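Local coordinates for MdcA (PDB 5VIT), which serves as the alpha subunit of malonate decarboxylase and probably acts as a transferase that exchanges acetate for malonate on the acyl carrier protein, at residues 312-316 and 317-321; 536-539 and 540-543. All blocks are in the same frame, centred on the assembly; numbering follows the deposited sequence.

Contact 1. Residues 312-316 and 317-321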
ATOM      1  N   PHE A 312     -12.983  21.098  22.127  1.00 26.85           N
ATOM      2  CA  PHE A 312     -14.437  20.932  22.191  1.00 24.13           C
ATOM      3  C   PHE A 312     -14.889  21.038  23.637  1.00 29.35           C
ATOM      4  O   PHE A 312     -15.917  21.655  23.956  1.00 30.21           O
ATOM      5  CB  PHE A 312     -14.875  19.575  21.617  1.00 23.35           C
ATOM      6  CG  PHE A 312     -14.344  19.291  20.242  1.00 26.25           C
ATOM      7  CD1 PHE A 312     -15.062  19.686  19.109  1.00 24.17           C
ATOM      8  CD2 PHE A 312     -13.136  18.616  20.073  1.00 22.71           C
ATOM      9  CE1 PHE A 312     -14.587  19.422  17.843  1.00 19.45           C
ATOM     10  CE2 PHE A 312     -12.645  18.347  18.799  1.00 19.44           C
ATOM     11  CZ  PHE A 312     -13.367  18.751  17.686  1.00 23.90           C
ATOM     12  N   GLY A 313     -14.125  20.382  24.504  1.00 27.62           N
ATOM     13  CA  GLY A 313     -14.403  20.342  25.919  1.00 24.55           C
ATOM     14  C   GLY A 313     -13.107  20.117  26.666  1.00 30.62           C
ATOM     15  O   GLY A 313     -12.035  20.532  26.197  1.00 27.78           O
ATOM     16  N   THR A 314     -13.192  19.449  27.814  1.00 24.73           N
ATOM     17  CA  THR A 314     -11.996  19.170  28.582  1.00 31.68           C
ATOM     18  C   THR A 314     -11.960  17.742  29.079  1.00 32.99           C
ATOM     19  O   THR A 314     -12.993  17.090  29.257  1.00 34.61           O
ATOM     20  CB  THR A 314     -11.846  20.094  29.807  1.00 33.47           C
ATOM     21  OG1 THR A 314     -10.552  19.896  30.385  1.00 29.19           O
ATOM     22  CG2 THR A 314     -12.914  19.794  30.844  1.00 25.89           C
ATOM     23  N   GLU A 315     -10.740  17.277  29.304  1.00 30.59           N
ATOM     24  CA  GLU A 315     -10.503  15.949  29.828  1.00 32.16           C
ATOM     25  C   GLU A 315     -10.059  16.075  31.279  1.00 32.71           C
ATOM     26  O   GLU A 315      -9.015  16.669  31.565  1.00 29.98           O
ATOM     27  CB  GLU A 315      -9.460  15.227  28.972  1.00 29.66           C
ATOM     28  CG  GLU A 315     -10.041  14.699  27.682  1.00 27.25           C
ATOM     29  CD  GLU A 315     -11.150  13.698  27.947  1.00 29.29           C
ATOM     30  OE1 GLU A 315     -10.932  12.792  28.777  1.00 31.76           O
ATOM     31  OE2 GLU A 315     -12.243  13.816  27.351  1.00 29.81           O
ATOM     32  N   LEU A 316     -10.865  15.519  32.179  1.00 28.96           N
ATOM     33  CA  LEU A 316     -10.655  15.662  33.613  1.00 31.03           C
ATOM     34  C   LEU A 316      -9.218  15.395  34.011  1.00 33.56           C
ATOM     35  O   LEU A 316      -8.665  14.332  33.713  1.00 28.43           O
ATOM     36  CB  LEU A 316     -11.583  14.733  34.392  1.00 30.84           C
ATOM     37  CG  LEU A 316     -11.560  14.875  35.914  1.00 36.89           C
ATOM     38  CD1 LEU A 316     -11.866  16.312  36.300  1.00 31.50           C
ATOM     39  CD2 LEU A 316     -12.560  13.914  36.562  1.00 28.86           C
ATOM     40  N   GLY A 317      -8.625  16.390  34.672  1.00 28.20           N
ATOM     41  CA  GLY A 317      -7.268  16.300  35.162  1.00 31.95           C
ATOM     42  C   GLY A 317      -6.264  17.034  34.307  1.00 32.61           C
ATOM     43  O   GLY A 317      -5.107  17.200  34.698  1.00 33.13           O
ATOM     44  N   MET A 318      -6.699  17.482  33.137  1.00 28.37           N
ATOM     45  CA  MET A 318      -5.804  18.211  32.256  1.00 27.92           C
ATOM     46  C   MET A 318      -5.804  19.726  32.555  1.00 30.78           C
ATOM     47  O   MET A 318      -4.930  20.460  32.057  1.00 27.77           O
ATOM     48  CB  MET A 318      -6.181  17.954  30.791  1.00 29.17           C
ATOM     49  CG  MET A 318      -5.848  16.547  30.295  1.00 29.71           C
ATOM     50  SD  MET A 318      -4.068  16.327  30.173  1.00 29.51           S
ATOM     51  CE  MET A 318      -3.654  17.332  28.743  1.00 24.13           C
ATOM     52  N   GLU A 319      -6.772  20.176  33.364  1.00 29.07           N
ATOM     53  CA  GLU A 319      -7.021  21.621  33.580  1.00 31.48           C
ATOM     54  C   GLU A 319      -5.771  22.382  33.999  1.00 29.84           C
ATOM     55  O   GLU A 319      -5.418  23.399  33.392  1.00 29.46           O
ATOM     56  CB  GLU A 319      -8.113  21.836  34.638  1.00 29.83           C
ATOM     57  CG  GLU A 319      -9.528  21.424  34.208  1.00 35.14           C
ATOM     58  CD  GLU A 319      -9.721  19.911  34.110  1.00 38.37           C
ATOM     59  OE1 GLU A 319      -8.868  19.159  34.634  1.00 34.93           O
ATOM     60  OE2 GLU A 319     -10.731  19.479  33.506  1.00 38.14           O
ATOM     61  N   GLY A 320      -5.100  21.876  35.034  1.00 27.05           N
ATOM     62  CA  GLY A 320      -3.893  22.504  35.539  1.00 26.98           C
ATOM     63  C   GLY A 320      -2.774  22.532  34.520  1.00 34.01           C
ATOM     64  O   GLY A 320      -1.987  23.479  34.466  1.00 36.09           O
ATOM     65  N   TYR A 321      -2.685  21.488  33.702  1.00 32.82           N
ATOM     66  CA  TYR A 321      -1.628  21.435  32.687  1.00 33.37           C
ATOM     67  C   TYR A 321      -1.899  22.449  31.577  1.00 29.84           C
ATOM     68  O   TYR A 321      -0.997  23.172  31.152  1.00 27.33           O
ATOM     69  CB  TYR A 321      -1.498  20.016  32.110  1.00 29.08           C
ATOM     70  CG  TYR A 321      -0.667  19.906  30.842  1.00 30.13           C
ATOM     71  CD1 TYR A 321       0.721  19.810  30.900  1.00 27.27           C
ATOM     72  CD2 TYR A 321      -1.274  19.868  29.594  1.00 25.04           C
ATOM     73  CE1 TYR A 321       1.472  19.684  29.760  1.00 26.05           C
ATOM     74  CE2 TYR A 321      -0.529  19.752  28.443  1.00 26.51           C
ATOM     75  CZ  TYR A 321       0.846  19.652  28.532  1.00 29.02           C
ATOM     76  OH  TYR A 321       1.599  19.533  27.383  1.00 30.11           O
TER

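Contact 2. Residues 536-539 and 540-543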
ATOM      1  N   GLU A 536       3.538   7.723  33.011  1.00 31.53           N
ATOM      2  CA  GLU A 536       4.533   8.355  32.142  1.00 28.49           C
ATOM      3  C   GLU A 536       3.965   9.604  31.481  1.00 32.58           C
ATOM      4  O   GLU A 536       4.705  10.539  31.175  1.00 32.62           O
ATOM      5  CB  GLU A 536       5.050   7.366  31.094  1.00 29.29           C
ATOM      6  CG  GLU A 536       5.867   6.226  31.719  1.00 32.36           C
ATOM      7  CD  GLU A 536       6.837   5.544  30.747  1.00 31.69           C
ATOM      8  OE1 GLU A 536       6.742   5.752  29.518  1.00 29.98           O
ATOM      9  OE2 GLU A 536       7.693   4.776  31.231  1.00 32.82           O
ATOM     10  N   LEU A 537       2.650   9.623  31.275  1.00 30.12           N
ATOM     11  CA  LEU A 537       1.982  10.826  30.796  1.00 32.65           C
ATOM     12  C   LEU A 537       2.109  11.926  31.863  1.00 30.25           C
ATOM     13  O   LEU A 537       2.383  13.076  31.536  1.00 32.00           O
ATOM     14  CB  LEU A 537       0.498  10.543  30.448  1.00 26.62           C
ATOM     15  CG  LEU A 537       0.239   9.721  29.169  1.00 31.74           C
ATOM     16  CD1 LEU A 537      -1.262   9.532  28.849  1.00 26.66           C
ATOM     17  CD2 LEU A 537       0.960  10.308  27.960  1.00 28.82           C
ATOM     18  N   VAL A 538       1.926  11.576  33.136  1.00 32.77           N
ATOM     19  CA  VAL A 538       2.022  12.571  34.206  1.00 29.79           C
ATOM     20  C   VAL A 538       3.435  13.143  34.237  1.00 31.71           C
ATOM     21  O   VAL A 538       3.630  14.356  34.351  1.00 33.47           O
ATOM     22  CB  VAL A 538       1.656  11.982  35.577  1.00 33.13           C
ATOM     23  CG1 VAL A 538       1.884  13.017  36.685  1.00 27.95           C
ATOM     24  CG2 VAL A 538       0.205  11.498  35.581  1.00 30.48           C
ATOM     25  N   GLU A 539       4.414  12.262  34.060  1.00 32.69           N
ATOM     26  CA  GLU A 539       5.818  12.647  34.011  1.00 31.74           C
ATOM     27  C   GLU A 539       6.119  13.635  32.903  1.00 32.68           C
ATOM     28  O   GLU A 539       6.799  14.642  33.119  1.00 31.01           O
ATOM     29  CB  GLU A 539       6.693  11.412  33.823  1.00 34.87           C
ATOM     30  CG  GLU A 539       7.474  11.036  35.035  1.00 44.60           C
ATOM     31  CD  GLU A 539       8.435  12.118  35.449  1.00 45.86           C
ATOM     32  OE1 GLU A 539       9.396  12.379  34.692  1.00 48.37           O
ATOM     33  OE2 GLU A 539       8.222  12.704  36.535  1.00 45.72           O
ATOM     34  N   TRP A 540       5.644  13.318  31.702  1.00 31.83           N
ATOM     35  CA  TRP A 540       5.813  14.197  30.557  1.00 29.66           C
ATOM     36  C   TRP A 540       5.210  15.569  30.834  1.00 28.64           C
ATOM     37  O   TRP A 540       5.678  16.568  30.305  1.00 32.16           O
ATOM     38  CB  TRP A 540       5.157  13.599  29.317  1.00 30.74           C
ATOM     39  CG  TRP A 540       6.026  12.682  28.508  1.00 29.62           C
ATOM     40  CD1 TRP A 540       6.120  11.326  28.629  1.00 24.57           C
ATOM     41  CD2 TRP A 540       6.885  13.051  27.419  1.00 29.67           C
ATOM     42  NE1 TRP A 540       6.997  10.833  27.696  1.00 31.03           N
ATOM     43  CE2 TRP A 540       7.477  11.864  26.939  1.00 28.00           C
ATOM     44  CE3 TRP A 540       7.217  14.269  26.814  1.00 25.82           C
ATOM     45  CZ2 TRP A 540       8.386  11.856  25.885  1.00 30.58           C
ATOM     46  CZ3 TRP A 540       8.111  14.260  25.764  1.00 34.08           C
ATOM     47  CH2 TRP A 540       8.688  13.056  25.305  1.00 33.29           C
ATOM     48  N   SER A 541       4.163  15.590  31.654  1.00 27.50           N
ATOM     49  CA  SER A 541       3.440  16.806  31.989  1.00 29.52           C
ATOM     50  C   SER A 541       4.089  17.538  33.167  1.00 34.09           C
ATOM     51  O   SER A 541       3.569  18.549  33.627  1.00 30.87           O
ATOM     52  CB  SER A 541       1.976  16.487  32.329  1.00 29.57           C
ATOM     53  OG  SER A 541       1.793  16.295  33.735  1.00 32.33           O
ATOM     54  N   GLY A 542       5.216  17.020  33.654  1.00 32.84           N
ATOM     55  CA  GLY A 542       5.914  17.641  34.767  1.00 25.62           C
ATOM     56  C   GLY A 542       5.059  17.628  36.012  1.00 33.10           C
ATOM     57  O   GLY A 542       5.140  18.532  36.844  1.00 33.41           O
ATOM     58  N   GLY A 543       4.225  16.600  36.132  1.00 31.35           N
ATOM     59  CA  GLY A 543       3.340  16.468  37.275  1.00 28.37           C
ATOM     60  C   GLY A 543       2.037  17.252  37.195  1.00 31.51           C
ATOM     61  O   GLY A 543       1.208  17.146  38.090  1.00 30.35           O
TER

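Contact 1. Residues 312-316 and 317-321
Glu319 folds its side chain back over a type II beta turn, running from Glu315 to Met318, and its carboxylate joins the strand-side loop to the turn. Glu315, Gly317 and Gly320 are spaced as in the Glu-x-Gly-x-x-Gly signature of CoA-transferase relatives, whose glutamate is catalytic, so the turn probably belongs to an active-site loop.

From CB of Glu319 the chain first leads off with CG anti to the carbonyl carbon, then bends at chi2 (71°), which swings CD back toward the preceding residues; CD comes to 3.8 Å from Thr314 OG1. Its two oxygens then divide the work. Glu319 OE1 takes the backbone N-H of Gly317 on its syn lone pair, with Gly317 N 2.8 Å away. Glu319 OE2 accepts the hydroxyl of Thr314 at 3.2 Å from OG1, a donor that stands well above the carboxylate plane. The methyl CG2 of Thr314 also rests against this oxygen, 3.5 Å from Glu319 OE2. With both oxygens engaged, the carboxylate is restrained in rotation, and the two side chains cross at about a right angle.

The turn itself closes through Met318 N and Glu315 O, 2.9 Å apart, the donor lying in the carbonyl plane. Gly317 takes the third position of the turn with positive phi (102°), where a CB would run into the carbonyl oxygen of Leu316.

The carboxylate of Glu315 leads away from the turn and is held by Thr227 OG1, Gln60 NE2 and Phe226 N. Met318 packs on Ile298 of helix 298-302 and on Tyr545. At its base, Met318 CG sits 3.4 Å from Glu315 O, beside the bond that closes the turn, and 4.1 Å from Glu315 CB.

Contact 2. Residues 536-539 and 540-543
Trp540 sets the edge of its indole against Glu536 O where helix 534-540 ends in a Schellman motif. Trp540 CD1 lies 3.0 Å from Glu536 O, close to the ring plane, while Trp540 N gives the helical bond to the same oxygen. Next to CD1 on the same edge, NE1 bonds to Ala530 O, so the rotation of the indole is set by that bond together with the packing on Ile298, Pro299 and Glu302 of helix 298-302.

Val538 works through both its backbone and its side chain. Val538 O receives Gly543 N at 2.9 Å, nearly straight at 161°, and Ser541 OG at 2.7 Å. With CG1 anti to the backbone N (chi1 175°), the valine sets this methyl 3.8 Å from Gly543 CA, packing it against the backbone that Val538 O holds.

Glu539 supplies the second Schellman bond: the backbone oxygen Glu539 O accepts Gly542 N at 2.9 Å, the donor standing well above the carbonyl plane. Gly542 and Gly543 both have positive phi, a backbone state that favours glycine.

Ser541 N bonds to Leu537 O at 3.1 Å, bent to 137°. The backbone oxygens of Glu536, Leu537, Val538 and Glu539 thus each find a donor among residues 540-543, and Ser541 OG, which also accepts Tyr545 N, ties the helix end to the chain that follows.

Overall arrangement
Contact 1 comes first along the chain, between strand 308-310, the outermost strand, within this chain, of the mixed sheet, and helix 319-323; contact 2 follows more than two hundred residues later, at the end of helix 534-540. Their centres nevertheless lie about 14 Å apart, and they touch where Tyr321 CD1 meets Ser541 CB at 3.8 Å. Helix 298-302 is common ground: Met318, Tyr321 and Trp540 all pack on Ile298. The segment after contact 2 returns to contact 1, since Gly317 shares backbone hydrogen bonds with Gln546, and Met318 touches Tyr545. The C-terminal region is thus fastened against the loop that probably belongs to the active site.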